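Local coordinates for protein probable ss-1,3-N-acetylglucosaminyltransferase (Staphylococcus aureus subsp. aureus N315, PDB 6H21) that is probably a glycosyltransferase with a GT-A-type domain and binds uridine-diphosphate-N-acetylglucosamine and manganese, at residues K21-M26 against K99-E104; Y105-D110 against L175-K180. All blocks are in the same frame, centred on the assembly; numbering follows the deposited sequence.

Interaction 1: K21-M26 against K99-E104; sequences KVSVIM and KMSKAE
Ser101 OG is gripped from two sides of the contact: it donates to Ser23 OG at 2.6 Å and accepts from the backbone of its own loop, with Ala103 N to Ser101 OG 3.1 Å and nearly straight (164° at the hydrogen). The second bond closes an ST turn just where helix 91-100 ends. Both depend on the hydroxyl lying opposite its own backbone N (chi1 170°), which swings it toward the strand. Ser23 OG in turn sits beside its own N (chi1 -61°) and is also hydrogen-bonded to Glu53, so the two buried hydroxyls link the loop to the neighbouring strand 52-58. The methyl of Ala103 presses against this polar pair, with Ala103 CB 3.2 Å from Ser23 OG, and also rests on the strand backbone, 3.9 Å from Val22 C. At the outer end Glu104 CB lies 3.5 Å from Lys21 O. From there the extended Glu104 chain carries its carboxylate on to Tyr124 OH of helix 119-129. The two backbones run roughly antiparallel here, yet no hydrogen bond joins their main chains. The loop carries the chain from helix 91-100 into strand 105-108, parallel to strand 22-28, which closes a beta-alpha-beta crossover from strand 79-82, as in the Rossmann-like sheet of GT-A glycosyltransferases.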
ATOM      1  N   LYS C  21     -41.291  13.585  37.890  1.00 36.29           N
ATOM      2  CA  LYS C  21     -40.078  14.199  37.375  1.00 38.18           C
ATOM      3  C   LYS C  21     -39.315  13.206  36.485  1.00 39.24           C
ATOM      4  O   LYS C  21     -38.726  13.611  35.470  1.00 34.19           O
ATOM      5  CB  LYS C  21     -39.164  14.642  38.522  1.00 36.94           C
ATOM      6  CG  LYS C  21     -39.695  15.779  39.385  1.00 40.92           C
ATOM      7  CD  LYS C  21     -38.757  16.113  40.527  1.00 40.10           C
ATOM      8  CE  LYS C  21     -39.181  17.328  41.323  1.00 45.91           C
ATOM      9  NZ  LYS C  21     -38.202  17.643  42.387  1.00 42.13           N
ATOM     10  N   VAL C  22     -39.310  11.924  36.887  1.00 39.84           N
ATOM     11  CA  VAL C  22     -38.493  10.877  36.253  1.00 36.89           C
ATOM     12  C   VAL C  22     -39.215   9.523  36.291  1.00 35.65           C
ATOM     13  O   VAL C  22     -39.702   9.106  37.343  1.00 38.55           O
ATOM     14  CB  VAL C  22     -37.115  10.747  36.930  1.00 35.28           C
ATOM     15  CG1 VAL C  22     -36.267   9.679  36.252  1.00 39.10           C
ATOM     16  CG2 VAL C  22     -36.369  12.069  36.977  1.00 34.66           C
ATOM     17  N   SER C  23     -39.223   8.845  35.134  1.00 32.51           N
ATOM     18  CA  SER C  23     -39.464   7.408  34.994  1.00 34.95           C
ATOM     19  C   SER C  23     -38.145   6.676  34.693  1.00 38.51           C
ATOM     20  O   SER C  23     -37.559   6.880  33.633  1.00 34.19           O
ATOM     21  CB  SER C  23     -40.452   7.123  33.893  1.00 36.77           C
ATOM     22  OG  SER C  23     -41.706   7.724  34.160  1.00 40.62           O
ATOM     23  N   VAL C  24     -37.711   5.797  35.604  1.00 30.52           N
ATOM     24  CA  VAL C  24     -36.651   4.851  35.311  1.00 31.57           C
ATOM     25  C   VAL C  24     -37.272   3.660  34.574  1.00 34.07           C
ATOM     26  O   VAL C  24     -38.212   3.038  35.068  1.00 36.25           O
ATOM     27  CB  VAL C  24     -35.896   4.418  36.578  1.00 31.60           C
ATOM     28  CG1 VAL C  24     -34.750   3.468  36.264  1.00 32.50           C
ATOM     29  CG2 VAL C  24     -35.392   5.619  37.353  1.00 32.57           C
ATOM     30  N   ILE C  25     -36.743   3.373  33.378  1.00 33.23           N
ATOM     31  CA  ILE C  25     -37.225   2.314  32.512  1.00 32.20           C
ATOM     32  C   ILE C  25     -36.169   1.206  32.506  1.00 31.00           C
ATOM     33  O   ILE C  25     -35.060   1.408  32.015  1.00 31.52           O
ATOM     34  CB  ILE C  25     -37.522   2.855  31.099  1.00 32.24           C
ATOM     35  CG1 ILE C  25     -38.580   3.964  31.144  1.00 35.03           C
ATOM     36  CG2 ILE C  25     -37.911   1.725  30.157  1.00 33.56           C
ATOM     37  CD1 ILE C  25     -38.828   4.657  29.824  1.00 34.19           C
ATOM     38  N   MET C  26     -36.525   0.048  33.063  1.00 34.65           N
ATOM     39  CA  MET C  26     -35.598  -1.063  33.220  1.00 33.66           C
ATOM     40  C   MET C  26     -36.177  -2.322  32.583  1.00 33.26           C
ATOM     41  O   MET C  26     -37.069  -2.949  33.150  1.00 35.93           O
ATOM     42  CB  MET C  26     -35.312  -1.334  34.699  1.00 37.72           C
ATOM     43  CG  MET C  26     -34.289  -2.427  34.916  1.00 32.91           C
ATOM     44  SD  MET C  26     -33.903  -2.684  36.665  1.00 42.21           S
ATOM     45  CE  MET C  26     -35.459  -3.327  37.269  1.00 36.16           C
ATOM     46  N   LYS C  99     -43.920   4.357  26.308  1.00 45.31           N
ATOM     47  CA  LYS C  99     -45.375   4.542  26.139  1.00 47.09           C
ATOM     48  C   LYS C  99     -46.068   4.620  27.510  1.00 47.80           C
ATOM     49  O   LYS C  99     -47.083   5.298  27.662  1.00 49.13           O
ATOM     50  CB  LYS C  99     -45.939   3.417  25.265  1.00 48.11           C
ATOM     51  N   MET C 100     -45.509   3.934  28.512  1.00 47.11           N
ATOM     52  CA  MET C 100     -46.065   3.900  29.862  1.00 47.71           C
ATOM     53  C   MET C 100     -45.737   5.177  30.652  1.00 47.26           C
ATOM     54  O   MET C 100     -46.485   5.537  31.550  1.00 47.58           O
ATOM     55  CB  MET C 100     -45.551   2.679  30.633  1.00 47.13           C
ATOM     56  CG  MET C 100     -46.193   1.397  30.146  1.00 48.21           C
ATOM     57  SD  MET C 100     -45.434  -0.103  30.805  1.00 47.93           S
ATOM     58  CE  MET C 100     -45.935   0.014  32.521  1.00 47.62           C
ATOM     59  N   SER C 101     -44.613   5.831  30.359  1.00 46.08           N
ATOM     60  CA  SER C 101     -44.189   6.996  31.137  1.00 45.68           C
ATOM     61  C   SER C 101     -44.869   8.267  30.607  1.00 46.50           C
ATOM     62  O   SER C 101     -44.875   8.531  29.416  1.00 46.79           O
ATOM     63  CB  SER C 101     -42.688   7.144  31.119  1.00 44.28           C
ATOM     64  OG  SER C 101     -42.306   8.390  31.682  1.00 43.94           O
ATOM     65  N   LYS C 102     -45.409   9.060  31.524  1.00 47.18           N
ATOM     66  CA  LYS C 102     -45.876  10.393  31.240  1.00 48.45           C
ATOM     67  C   LYS C 102     -45.047  11.364  32.084  1.00 48.08           C
ATOM     68  O   LYS C 102     -45.526  12.416  32.443  1.00 49.98           O
ATOM     69  CB  LYS C 102     -47.379  10.516  31.536  1.00 50.10           C
ATOM     70  CG  LYS C 102     -48.296   9.689  30.637  1.00 51.22           C
ATOM     71  N   ALA C 103     -43.797  10.994  32.386  1.00 46.76           N
ATOM     72  CA  ALA C 103     -42.921  11.809  33.212  1.00 46.43           C
ATOM     73  C   ALA C 103     -42.252  12.902  32.360  1.00 46.14           C
ATOM     74  O   ALA C 103     -42.371  12.917  31.121  1.00 45.96           O
ATOM     75  CB  ALA C 103     -41.903  10.928  33.901  1.00 45.98           C
ATOM     76  N   GLU C 104     -41.555  13.812  33.052  1.00 45.75           N
ATOM     77  CA  GLU C 104     -40.839  14.928  32.458  1.00 45.93           C
ATOM     78  C   GLU C 104     -39.583  14.409  31.749  1.00 43.98           C
ATOM     79  O   GLU C 104     -39.277  14.814  30.645  1.00 43.52           O
ATOM     80  CB  GLU C 104     -40.466  15.928  33.554  1.00 47.38           C
ATOM     81  CG  GLU C 104     -40.011  17.270  33.013  1.00 49.01           C
ATOM     82  CD  GLU C 104     -39.719  18.355  34.044  1.00 50.62           C
ATOM     83  OE1 GLU C 104     -39.162  19.397  33.627  1.00 52.90           O
ATOM     84  OE2 GLU C 104     -40.036  18.171  35.254  1.00 50.57           O
TER

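Interaction 2: Y105-D110 against L175-K180; sequences YVFFLD and LKMFKK. With UD1 (uridine-diphosphate-N-acetylglucosamine), chain X.
Tyr105 and Met177 meet because the tyrosine ring lies beside its backbone N (chi1 -72°) while Met177 CG stands opposite its own (chi1 -177°) and the thioether bends back at its last torsion. The two side chains cross at about a right angle, with Tyr105 CB 3.7 Å from Met177 CG, and the sulfur sits obliquely to the ring in a Met-aromatic contact. On the same face Met177 CB packs at 3.7 Å against Phe107 CD2, whose ring has Lys176 O over one face. Farther out a water joins Tyr105 OH, also bonded to Ser132, to Lys179 NZ. Strand 177-179 runs antiparallel to both its neighbours, 105-108 and 134-142, and so joins the parallel strands 22-28 and 105-108 to the rest of the mixed GT-A sheet. The hydrogen-bonded pair is Val106 with Phe178: Val106 N to Phe178 O is 2.9 Å and Phe178 N to Val106 O 2.8 Å. Their side chains share one face, where the Phe178 ring meets the Phe108 ring obliquely, planes at 68°. Val106 CG1 also touches Lys180 CD at 3.6 Å. Past the strand end, Leu175 CD2 lies against Phe108 O, 3.4 Å away, and beside Asp110. Asp110 OD2 accepts a bond from O4' of uridine-diphosphate-N-acetylglucosamine at 2.7 Å, while OD1 has a salt bridge with Arg94. Asp110 is consistent with the first aspartate of a DxD motif, its side chain about 4 Å from manganese.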
ATOM      1  N   TYR C 105     -38.864  13.513  32.434  1.00 42.27           N
ATOM      2  CA  TYR C 105     -37.666  12.866  31.933  1.00 40.95           C
ATOM      3  C   TYR C 105     -37.791  11.343  32.089  1.00 40.29           C
ATOM      4  O   TYR C 105     -38.411  10.868  33.026  1.00 40.85           O
ATOM      5  CB  TYR C 105     -36.441  13.331  32.720  1.00 40.30           C
ATOM      6  CG  TYR C 105     -35.993  14.745  32.462  1.00 40.74           C
ATOM      7  CD1 TYR C 105     -35.143  15.041  31.411  1.00 40.34           C
ATOM      8  CD2 TYR C 105     -36.386  15.785  33.289  1.00 41.63           C
ATOM      9  CE1 TYR C 105     -34.712  16.336  31.172  1.00 41.02           C
ATOM     10  CE2 TYR C 105     -35.955  17.086  33.073  1.00 42.15           C
ATOM     11  CZ  TYR C 105     -35.120  17.365  32.004  1.00 42.02           C
ATOM     12  OH  TYR C 105     -34.683  18.639  31.770  1.00 42.86           O
ATOM     13  N   VAL C 106     -37.149  10.598  31.183  1.00 39.23           N
ATOM     14  CA  VAL C 106     -36.908   9.187  31.372  1.00 38.54           C
ATOM     15  C   VAL C 106     -35.409   8.944  31.590  1.00 37.60           C
ATOM     16  O   VAL C 106     -34.533   9.737  31.185  1.00 37.21           O
ATOM     17  CB  VAL C 106     -37.442   8.332  30.206  1.00 38.66           C
ATOM     18  CG1 VAL C 106     -38.948   8.499  30.017  1.00 39.54           C
ATOM     19  CG2 VAL C 106     -36.686   8.592  28.913  1.00 38.25           C
ATOM     20  N   PHE C 107     -35.126   7.813  32.225  1.00 37.08           N
ATOM     21  CA  PHE C 107     -33.775   7.352  32.460  1.00 36.59           C
ATOM     22  C   PHE C 107     -33.737   5.840  32.223  1.00 36.30           C
ATOM     23  O   PHE C 107     -34.448   5.074  32.902  1.00 37.11           O
ATOM     24  CB  PHE C 107     -33.301   7.713  33.869  1.00 36.89           C
ATOM     25  CG  PHE C 107     -31.817   7.541  34.039  1.00 36.74           C
ATOM     26  CD1 PHE C 107     -31.235   6.289  33.932  1.00 36.61           C
ATOM     27  CD2 PHE C 107     -30.990   8.628  34.249  1.00 36.92           C
ATOM     28  CE1 PHE C 107     -29.861   6.127  34.057  1.00 36.61           C
ATOM     29  CE2 PHE C 107     -29.616   8.465  34.357  1.00 36.86           C
ATOM     30  CZ  PHE C 107     -29.053   7.217  34.271  1.00 36.48           C
ATOM     31  N   PHE C 108     -32.907   5.410  31.266  1.00 35.54           N
ATOM     32  CA  PHE C 108     -32.769   3.992  30.967  1.00 35.36           C
ATOM     33  C   PHE C 108     -31.708   3.381  31.889  1.00 35.20           C
ATOM     34  O   PHE C 108     -30.558   3.819  31.945  1.00 34.81           O
ATOM     35  CB  PHE C 108     -32.473   3.765  29.479  1.00 35.04           C
ATOM     36  CG  PHE C 108     -33.562   4.263  28.563  1.00 35.20           C
ATOM     37  CD1 PHE C 108     -34.728   3.536  28.390  1.00 35.81           C
ATOM     38  CD2 PHE C 108     -33.439   5.475  27.906  1.00 35.14           C
ATOM     39  CE1 PHE C 108     -35.743   4.005  27.565  1.00 36.39           C
ATOM     40  CE2 PHE C 108     -34.453   5.942  27.079  1.00 35.64           C
ATOM     41  CZ  PHE C 108     -35.597   5.202  26.902  1.00 36.18           C
ATOM     42  N   LEU C 109     -32.129   2.342  32.606  1.00 35.61           N
ATOM     43  CA  LEU C 109     -31.290   1.566  33.493  1.00 35.80           C
ATOM     44  C   LEU C 109     -31.317   0.114  33.019  1.00 36.08           C
ATOM     45  O   LEU C 109     -32.373  -0.453  32.867  1.00 36.95           O
ATOM     46  CB  LEU C 109     -31.828   1.695  34.919  1.00 36.02           C
ATOM     47  CG  LEU C 109     -31.218   0.755  35.954  1.00 36.30           C
ATOM     48  CD1 LEU C 109     -29.729   1.033  36.155  1.00 36.06           C
ATOM     49  CD2 LEU C 109     -31.969   0.863  37.265  1.00 36.84           C
ATOM     50  N   ASP C 110     -30.137  -0.470  32.802  1.00 35.90           N
ATOM     51  CA  ASP C 110     -30.048  -1.897  32.510  1.00 36.41           C
ATOM     52  C   ASP C 110     -30.149  -2.664  33.837  1.00 37.05           C
ATOM     53  O   ASP C 110     -29.716  -2.164  34.895  1.00 36.97           O
ATOM     54  CB  ASP C 110     -28.803  -2.211  31.674  1.00 36.13           C
ATOM     55  CG  ASP C 110     -28.863  -1.650  30.260  1.00 35.68           C
ATOM     56  OD1 ASP C 110     -29.970  -1.239  29.821  1.00 35.71           O
ATOM     57  OD2 ASP C 110     -27.808  -1.641  29.595  1.00 35.53           O
ATOM     58  N   LEU C 175     -27.855   5.152  28.566  1.00 32.66           N
ATOM     59  CA  LEU C 175     -27.856   5.108  30.035  1.00 32.98           C
ATOM     60  C   LEU C 175     -27.642   6.526  30.601  1.00 33.21           C
ATOM     61  O   LEU C 175     -26.606   6.870  31.181  1.00 33.33           O
ATOM     62  CB  LEU C 175     -26.811   4.093  30.495  1.00 32.95           C
ATOM     63  CG  LEU C 175     -26.919   2.733  29.806  1.00 32.76           C
ATOM     64  CD1 LEU C 175     -25.795   1.819  30.239  1.00 33.02           C
ATOM     65  CD2 LEU C 175     -28.278   2.077  30.069  1.00 33.00           C
ATOM     66  N   LYS C 176     -28.693   7.329  30.424  1.00 33.39           N
ATOM     67  CA  LYS C 176     -28.675   8.781  30.505  1.00 33.78           C
ATOM     68  C   LYS C 176     -30.095   9.269  30.815  1.00 34.30           C
ATOM     69  O   LYS C 176     -31.054   8.498  30.725  1.00 34.26           O
ATOM     70  CB  LYS C 176     -28.229   9.366  29.159  1.00 33.53           C
ATOM     71  CG  LYS C 176     -26.799   9.038  28.737  1.00 33.25           C
ATOM     72  CD  LYS C 176     -26.472   9.495  27.339  1.00 32.95           C
ATOM     73  CE  LYS C 176     -25.000   9.386  26.997  1.00 32.85           C
ATOM     74  NZ  LYS C 176     -24.487   7.993  27.072  1.00 32.55           N
ATOM     75  N   MET C 177     -30.232  10.561  31.115  1.00 34.94           N
ATOM     76  CA  MET C 177     -31.544  11.156  31.403  1.00 35.61           C
ATOM     77  C   MET C 177     -31.989  12.000  30.196  1.00 35.95           C
ATOM     78  O   MET C 177     -31.359  12.963  29.844  1.00 36.01           O
ATOM     79  CB  MET C 177     -31.480  11.998  32.683  1.00 36.19           C
ATOM     80  CG  MET C 177     -32.814  12.588  33.091  1.00 36.92           C
ATOM     81  SD  MET C 177     -32.785  13.366  34.726  1.00 37.66           S
ATOM     82  CE  MET C 177     -32.505  11.937  35.771  1.00 37.22           C
ATOM     83  N   PHE C 178     -33.104  11.595  29.575  1.00 36.32           N
ATOM     84  CA  PHE C 178     -33.651  12.162  28.349  1.00 36.92           C
ATOM     85  C   PHE C 178     -34.997  12.859  28.621  1.00 38.15           C
ATOM     86  O   PHE C 178     -35.857  12.282  29.215  1.00 38.37           O
ATOM     87  CB  PHE C 178     -33.946  11.051  27.337  1.00 36.43           C
ATOM     88  CG  PHE C 178     -32.771  10.300  26.763  1.00 35.55           C
ATOM     89  CD1 PHE C 178     -32.247   9.188  27.406  1.00 35.07           C
ATOM     90  CD2 PHE C 178     -32.244  10.653  25.534  1.00 35.35           C
ATOM     91  CE1 PHE C 178     -31.203   8.471  26.850  1.00 34.46           C
ATOM     92  CE2 PHE C 178     -31.194   9.934  24.984  1.00 34.72           C
ATOM     93  CZ  PHE C 178     -30.678   8.845  25.641  1.00 34.23           C
ATOM     94  N   LYS C 179     -35.184  14.072  28.096  1.00 39.29           N
ATOM     95  CA  LYS C 179     -36.456  14.797  28.206  1.00 40.86           C
ATOM     96  C   LYS C 179     -37.511  14.095  27.340  1.00 41.00           C
ATOM     97  O   LYS C 179     -37.326  13.889  26.152  1.00 40.31           O
ATOM     98  CB  LYS C 179     -36.287  16.263  27.795  1.00 42.10           C
ATOM     99  CG  LYS C 179     -37.555  17.098  27.927  1.00 43.82           C
ATOM    100  CD  LYS C 179     -37.329  18.576  27.721  1.00 45.33           C
ATOM    101  CE  LYS C 179     -37.053  19.295  29.025  1.00 46.16           C
ATOM    102  NZ  LYS C 179     -36.821  20.740  28.813  1.00 47.61           N
ATOM    103  N   LYS C 180     -38.638  13.753  27.960  1.00 41.95           N
ATOM    104  CA  LYS C 180     -39.638  12.877  27.357  1.00 42.96           C
ATOM    105  C   LYS C 180     -40.326  13.553  26.155  1.00 44.13           C
ATOM    106  O   LYS C 180     -40.684  12.881  25.180  1.00 44.63           O
ATOM    107  CB  LYS C 180     -40.653  12.445  28.423  1.00 43.70           C
ATOM    108  CG  LYS C 180     -41.683  11.428  27.945  1.00 44.70           C
ATOM    109  CD  LYS C 180     -41.087  10.077  27.605  1.00 44.24           C
ATOM    110  CE  LYS C 180     -41.970   9.202  26.739  1.00 45.31           C
ATOM    111  NZ  LYS C 180     -43.402   9.261  27.113  1.00 46.61           N
TER
HETATM  112  C1' UD1 X 403     -24.654  -3.666  26.346  1.00 45.54           C
HETATM  113  C2' UD1 X 403     -24.104  -2.238  26.290  1.00 45.67           C
HETATM  114  C3' UD1 X 403     -25.075  -1.280  26.976  1.00 44.33           C
HETATM  115  C4' UD1 X 403     -26.462  -1.426  26.353  1.00 39.81           C
HETATM  116  C5' UD1 X 403     -26.911  -2.888  26.287  1.00 43.80           C
HETATM  117  C6' UD1 X 403     -28.244  -3.052  25.549  1.00 43.25           C
HETATM  118  C7' UD1 X 403     -21.646  -2.015  26.270  1.00 54.51           C
HETATM  119  C8' UD1 X 403     -20.406  -1.944  27.121  1.00 53.03           C
HETATM  120  N2' UD1 X 403     -22.796  -2.170  26.930  1.00 48.62           N
HETATM  121  O1' UD1 X 403     -24.792  -4.020  27.726  1.00 41.17           O
HETATM  122  O3' UD1 X 403     -24.604   0.071  26.851  1.00 41.42           O
HETATM  123  O4' UD1 X 403     -27.395  -0.681  27.137  1.00 37.83           O
HETATM  124  O5' UD1 X 403     -25.911  -3.724  25.670  1.00 39.30           O
HETATM  125  O6' UD1 X 403     -28.226  -2.446  24.260  1.00 49.02           O
HETATM  126  O7' UD1 X 403     -21.599  -1.927  25.054  1.00 52.28           O
HETATM  127  N1  UD1 X 403     -32.596  -7.602  27.816  1.00 43.21           N
HETATM  128  C2  UD1 X 403     -33.902  -7.682  27.301  1.00 36.81           C
HETATM  129  N3  UD1 X 403     -34.283  -8.701  26.539  1.00 46.02           N
HETATM  130  C4  UD1 X 403     -33.440  -9.683  26.245  1.00 43.77           C
HETATM  131  C5  UD1 X 403     -32.133  -9.646  26.734  1.00 43.07           C
HETATM  132  C6  UD1 X 403     -31.712  -8.576  27.527  1.00 39.57           C
HETATM  133  O2  UD1 X 403     -34.734  -6.797  27.536  1.00 37.96           O
HETATM  134  O4  UD1 X 403     -33.864 -10.623  25.536  1.00 40.89           O
HETATM  135  C1B UD1 X 403     -32.264  -6.433  28.632  1.00 36.80           C
HETATM  136  C2B UD1 X 403     -31.476  -6.752  29.890  1.00 37.68           C
HETATM  137  O2' UD1 X 403     -32.329  -7.247  30.916  1.00 37.46           O
HETATM  138  C3B UD1 X 403     -30.855  -5.401  30.204  1.00 38.10           C
HETATM  139  C4B UD1 X 403     -30.664  -4.760  28.830  1.00 39.43           C
HETATM  140  O4B UD1 X 403     -31.462  -5.508  27.899  1.00 38.10           O
HETATM  141  O3B UD1 X 403     -31.748  -4.604  30.992  1.00 35.30           O
HETATM  142  C5B UD1 X 403     -29.222  -4.799  28.360  1.00 41.26           C
HETATM  143  O5B UD1 X 403     -28.701  -6.099  28.596  1.00 40.23           O
HETATM  144  PA  UD1 X 403     -27.275  -6.332  29.284  1.00 37.58           P
HETATM  145  O1A UD1 X 403     -27.113  -7.815  29.375  1.00 41.65           O
HETATM  146  O2A UD1 X 403     -27.059  -5.433  30.499  1.00 34.83           O
HETATM  147  O3A UD1 X 403     -26.343  -5.813  28.112  1.00 38.44           O
HETATM  148  PB  UD1 X 403     -24.785  -5.513  28.278  1.00 37.33           P
HETATM  149  O1B UD1 X 403     -24.049  -6.408  27.330  1.00 40.70           O
HETATM  150  O2B UD1 X 403     -24.345  -5.477  29.735  1.00 35.20           O
HETATM  151  O   HOH W   1     -36.131  20.942  31.587  1.00 47.02           O

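In the fold
Both contacts are largely buried, and their centres lie 8 Å apart on the same side of the chain's centre. They share one sheet: strand 22-28 of interaction 1 flanks strand 105-108 of interaction 2, with Ile25 N bonded to Phe107 O. Lys180 bridges the two: its ammonium hydrogen-bonds to Ser101 O and forms a salt bridge with Asp184. Their chemistry differs with their place: 21-26 against 99-104 is a small contact carried by hydroxyls where a helix ends, whereas 105-110 against 175-180 buries about three times as much surface through backbone pairing and aromatic packing, and extends to the uridine-diphosphate-N-acetylglucosamine pocket.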